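Local coordinates for cell division control protein Cdc48 (Mycobacterium smegmatis, PDB 5E7P) that probably binds and hydrolyses ATP as a AAA-type ATPase of the Cdc48 family, at residues V408-I418 / P452-L463. Numbering follows the deposited sequence.
Sequences VPSEDLDLGDI and PVLRHADLEGAL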
loop_
_atom_site.group_PDB
_atom_site.type_symbol
_atom_site.label_atom_id
_atom_site.label_comp_id
_atom_site.label_asym_id
_atom_site.label_seq_id
_atom_site.Cartn_x
_atom_site.Cartn_y
_atom_site.Cartn_z
ATOM N N VAL A 408 22.855 -8.026 -15.214
ATOM C CA VAL A 408 23.274 -6.732 -14.695
ATOM C C VAL A 408 24.629 -6.860 -14.013
ATOM O O VAL A 408 24.739 -7.504 -12.970
ATOM C CB VAL A 408 22.255 -6.179 -13.681
ATOM C CG1 VAL A 408 22.697 -4.816 -13.169
ATOM C CG2 VAL A 408 20.874 -6.095 -14.310
ATOM N N PRO A 409 25.666 -6.240 -14.600
ATOM C CA PRO A 409 27.046 -6.321 -14.101
ATOM C C PRO A 409 27.168 -5.856 -12.653
ATOM O O PRO A 409 26.831 -4.715 -12.341
ATOM C CB PRO A 409 27.817 -5.375 -15.034
ATOM C CG PRO A 409 26.779 -4.495 -15.646
ATOM C CD PRO A 409 25.555 -5.346 -15.765
ATOM N N SER A 410 27.650 -6.739 -11.782
ATOM C CA SER A 410 27.724 -6.438 -10.356
ATOM C C SER A 410 28.887 -7.142 -9.659
ATOM O O SER A 410 29.538 -8.011 -10.239
ATOM C CB SER A 410 26.406 -6.803 -9.674
ATOM O OG SER A 410 26.117 -8.183 -9.829
ATOM N N GLU A 411 29.138 -6.758 -8.409
ATOM C CA GLU A 411 30.205 -7.355 -7.607
ATOM C C GLU A 411 29.654 -8.045 -6.361
ATOM O O GLU A 411 28.925 -9.032 -6.456
ATOM C CB GLU A 411 31.232 -6.296 -7.201
ATOM C CG GLU A 411 32.129 -5.824 -8.331
ATOM C CD GLU A 411 32.986 -4.636 -7.938
ATOM O OE1 GLU A 411 32.919 -4.212 -6.765
ATOM O OE2 GLU A 411 33.725 -4.122 -8.805
ATOM N N ASP A 412 30.015 -7.517 -5.194
ATOM C CA ASP A 412 29.568 -8.078 -3.923
ATOM C C ASP A 412 28.314 -7.360 -3.441
ATOM O O ASP A 412 28.391 -6.447 -2.620
ATOM C CB ASP A 412 30.670 -7.959 -2.868
ATOM C CG ASP A 412 31.981 -8.576 -3.318
ATOM O OD1 ASP A 412 32.782 -7.867 -3.965
ATOM O OD2 ASP A 412 32.216 -9.767 -3.021
ATOM N N LEU A 413 27.160 -7.784 -3.946
ATOM C CA LEU A 413 25.907 -7.084 -3.679
ATOM C C LEU A 413 25.359 -7.306 -2.272
ATOM O O LEU A 413 24.746 -6.403 -1.701
ATOM C CB LEU A 413 24.850 -7.463 -4.716
ATOM C CG LEU A 413 25.170 -7.082 -6.160
ATOM C CD1 LEU A 413 24.048 -7.523 -7.078
ATOM C CD2 LEU A 413 25.404 -5.585 -6.272
ATOM N N ASP A 414 25.580 -8.500 -1.723
ATOM C CA ASP A 414 25.046 -8.869 -0.411
ATOM C C ASP A 414 23.528 -8.663 -0.378
ATOM O O ASP A 414 23.005 -7.891 0.425
ATOM C CB ASP A 414 25.747 -8.078 0.702
ATOM C CG ASP A 414 25.393 -8.575 2.096
ATOM O OD1 ASP A 414 24.782 -9.658 2.216
ATOM O OD2 ASP A 414 25.733 -7.881 3.077
ATOM N N LEU A 415 22.831 -9.363 -1.267
ATOM C CA LEU A 415 21.396 -9.176 -1.453
ATOM C C LEU A 415 20.552 -9.579 -0.245
ATOM O O LEU A 415 19.423 -9.111 -0.086
ATOM C CB LEU A 415 20.922 -9.918 -2.703
ATOM C CG LEU A 415 21.482 -9.354 -4.009
ATOM C CD1 LEU A 415 20.882 -10.066 -5.200
ATOM C CD2 LEU A 415 21.220 -7.861 -4.097
ATOM N N GLY A 416 21.098 -10.445 0.601
ATOM C CA GLY A 416 20.407 -10.859 1.809
ATOM C C GLY A 416 20.217 -9.696 2.760
ATOM O O GLY A 416 19.183 -9.579 3.419
ATOM N N ASP A 417 21.221 -8.828 2.825
ATOM C CA ASP A 417 21.178 -7.652 3.686
ATOM C C ASP A 417 20.193 -6.616 3.149
ATOM O O ASP A 417 19.473 -5.975 3.913
ATOM C CB ASP A 417 22.574 -7.040 3.821
ATOM C CG ASP A 417 22.569 -5.750 4.615
ATOM O OD1 ASP A 417 22.441 -5.815 5.856
ATOM O OD2 ASP A 417 22.702 -4.671 3.998
ATOM N N ILE A 418 20.166 -6.460 1.828
ATOM C CA ILE A 418 19.233 -5.541 1.186
ATOM C C ILE A 418 17.793 -6.019 1.356
ATOM O O ILE A 418 16.893 -5.218 1.602
ATOM C CB ILE A 418 19.548 -5.371 -0.308
ATOM C CG1 ILE A 418 20.965 -4.826 -0.485
ATOM C CG2 ILE A 418 18.534 -4.444 -0.969
ATOM C CD1 ILE A 418 21.183 -3.479 0.168
ATOM N N PRO A 452 30.604 0.883 -15.586
ATOM C CA PRO A 452 29.789 0.818 -14.367
ATOM C C PRO A 452 29.541 -0.608 -13.883
ATOM O O PRO A 452 29.154 -1.474 -14.666
ATOM C CB PRO A 452 28.468 1.464 -14.793
ATOM C CG PRO A 452 28.419 1.281 -16.271
ATOM C CD PRO A 452 29.839 1.408 -16.730
ATOM N N VAL A 453 29.764 -0.839 -12.595
ATOM C CA VAL A 453 29.517 -2.148 -12.001
ATOM C C VAL A 453 28.883 -2.017 -10.614
ATOM O O VAL A 453 29.468 -1.432 -9.700
ATOM C CB VAL A 453 30.807 -3.001 -11.947
ATOM C CG1 VAL A 453 31.977 -2.191 -11.393
ATOM C CG2 VAL A 453 30.576 -4.266 -11.137
ATOM N N LEU A 454 27.677 -2.558 -10.472
ATOM C CA LEU A 454 26.903 -2.421 -9.241
ATOM C C LEU A 454 27.564 -3.067 -8.027
ATOM O O LEU A 454 27.995 -4.217 -8.076
ATOM C CB LEU A 454 25.497 -2.998 -9.422
ATOM C CG LEU A 454 24.356 -1.995 -9.593
ATOM C CD1 LEU A 454 24.449 -1.304 -10.944
ATOM C CD2 LEU A 454 23.007 -2.679 -9.422
ATOM N N ARG A 455 27.633 -2.314 -6.935
ATOM C CA ARG A 455 28.137 -2.838 -5.674
ATOM C C ARG A 455 27.090 -2.662 -4.580
ATOM O O ARG A 455 26.046 -2.053 -4.809
ATOM C CB ARG A 455 29.447 -2.150 -5.290
ATOM C CG ARG A 455 29.366 -0.636 -5.268
ATOM C CD ARG A 455 30.743 -0.014 -5.098
ATOM N NE ARG A 455 31.662 -0.432 -6.155
ATOM C CZ ARG A 455 32.882 0.066 -6.323
ATOM N NH1 ARG A 455 33.334 1.009 -5.506
ATOM N NH2 ARG A 455 33.648 -0.376 -7.311
ATOM N N HIS A 456 27.369 -3.203 -3.398
ATOM C CA HIS A 456 26.430 -3.142 -2.282
ATOM C C HIS A 456 26.147 -1.709 -1.849
ATOM O O HIS A 456 25.038 -1.390 -1.417
ATOM C CB HIS A 456 26.958 -3.941 -1.092
ATOM C CG HIS A 456 26.108 -3.827 0.133
ATOM N ND1 HIS A 456 24.896 -4.470 0.261
ATOM C CD2 HIS A 456 26.289 -3.133 1.282
ATOM C CE1 HIS A 456 24.369 -4.184 1.438
ATOM N NE2 HIS A 456 25.194 -3.374 2.077
ATOM N N ALA A 457 27.156 -0.852 -1.968
ATOM C CA ALA A 457 27.029 0.550 -1.590
ATOM C C ALA A 457 25.911 1.247 -2.362
ATOM O O ALA A 457 25.192 2.082 -1.812
ATOM C CB ALA A 457 28.350 1.273 -1.802
ATOM N N ASP A 458 25.766 0.891 -3.634
ATOM C CA ASP A 458 24.768 1.507 -4.504
ATOM C C ASP A 458 23.346 1.163 -4.081
ATOM O O ASP A 458 22.478 2.033 -4.029
ATOM C CB ASP A 458 24.992 1.075 -5.952
ATOM C CG ASP A 458 26.400 1.354 -6.427
ATOM O OD1 ASP A 458 26.974 2.386 -6.019
ATOM O OD2 ASP A 458 26.936 0.539 -7.207
ATOM N N LEU A 459 23.113 -0.113 -3.788
ATOM C CA LEU A 459 21.792 -0.569 -3.376
ATOM C C LEU A 459 21.422 0.005 -2.016
ATOM O O LEU A 459 20.295 0.452 -1.809
ATOM C CB LEU A 459 21.729 -2.096 -3.344
ATOM C CG LEU A 459 22.005 -2.803 -4.672
ATOM C CD1 LEU A 459 21.717 -4.288 -4.556
ATOM C CD2 LEU A 459 21.193 -2.186 -5.800
ATOM N N GLU A 460 22.377 -0.005 -1.094
ATOM C CA GLU A 460 22.155 0.551 0.235
ATOM C C GLU A 460 21.945 2.059 0.165
ATOM O O GLU A 460 21.138 2.618 0.909
ATOM C CB GLU A 460 23.321 0.216 1.166
ATOM C CG GLU A 460 23.167 0.770 2.572
ATOM C CD GLU A 460 24.123 0.129 3.558
ATOM O OE1 GLU A 460 25.250 0.647 3.720
ATOM O OE2 GLU A 460 23.745 -0.897 4.165
ATOM N N GLY A 461 22.675 2.714 -0.735
ATOM C CA GLY A 461 22.519 4.141 -0.953
ATOM C C GLY A 461 21.169 4.459 -1.568
ATOM O O GLY A 461 20.588 5.515 -1.312
ATOM N N ALA A 462 20.668 3.534 -2.380
ATOM C CA ALA A 462 19.369 3.687 -3.020
ATOM C C ALA A 462 18.250 3.711 -1.983
ATOM O O ALA A 462 17.241 4.392 -2.160
ATOM C CB ALA A 462 19.138 2.565 -4.022
ATOM N N LEU A 463 18.438 2.969 -0.897
ATOM C CA LEU A 463 17.433 2.877 0.158
ATOM C C LEU A 463 17.203 4.210 0.871
ATOM O O LEU A 463 16.192 4.389 1.551
ATOM C CB LEU A 463 17.819 1.798 1.173
ATOM C CG LEU A 463 17.961 0.373 0.633
ATOM C CD1 LEU A 463 18.259 -0.605 1.756
ATOM C CD2 LEU A 463 16.710 -0.042 -0.119
#
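The imidazole of H456 swings to the side of its backbone opposite the amide nitrogen (chi1 175°) and meets I418, whose CG1 stands beside its own backbone N (chi1 -60°); with chi2 also near -60°, CD1 of I418 comes to 3.5 Å from H456 CE1. Together the two segments illustrate how what is probably the small helical subdomain of the first AAA module can tie two of its connections together with a single parallel beta bridge and then continue the contact through the helices that follow. L454 supplies both bonds of the bridge around S410: its N donates to P409 O at 3.0 Å, and its O receives E411 N at 2.8 Å. Next along, the H456 side chain takes over from the backbone. Its ND1 donates to L413 O over 2.8 Å, with that oxygen near the ring plane, which helps set the ring's rotation. D417 OD2 also lies at the ring edge, but its angle to NE2 is poor for a hydrogen bond; this carboxylate and that of D414 might nonetheless favour a protonated imidazole. E411 stretches across V453, its CG 3.6 Å from V453 CG2, and runs alongside R455, where the long salt bridge rests on charge alone. Apolar packing accompanies these polar contacts: L459 packs against I418, L413 and L415. Helix 394-404, through L401, also touches L415 and I418, while L454 reaches A441 on helix 427-448; E411 and D414 lie at the exposed margin. The L415 and L459 side chains cross at a slant, L415 CD2 resting 3.6 Å from L459 CD1.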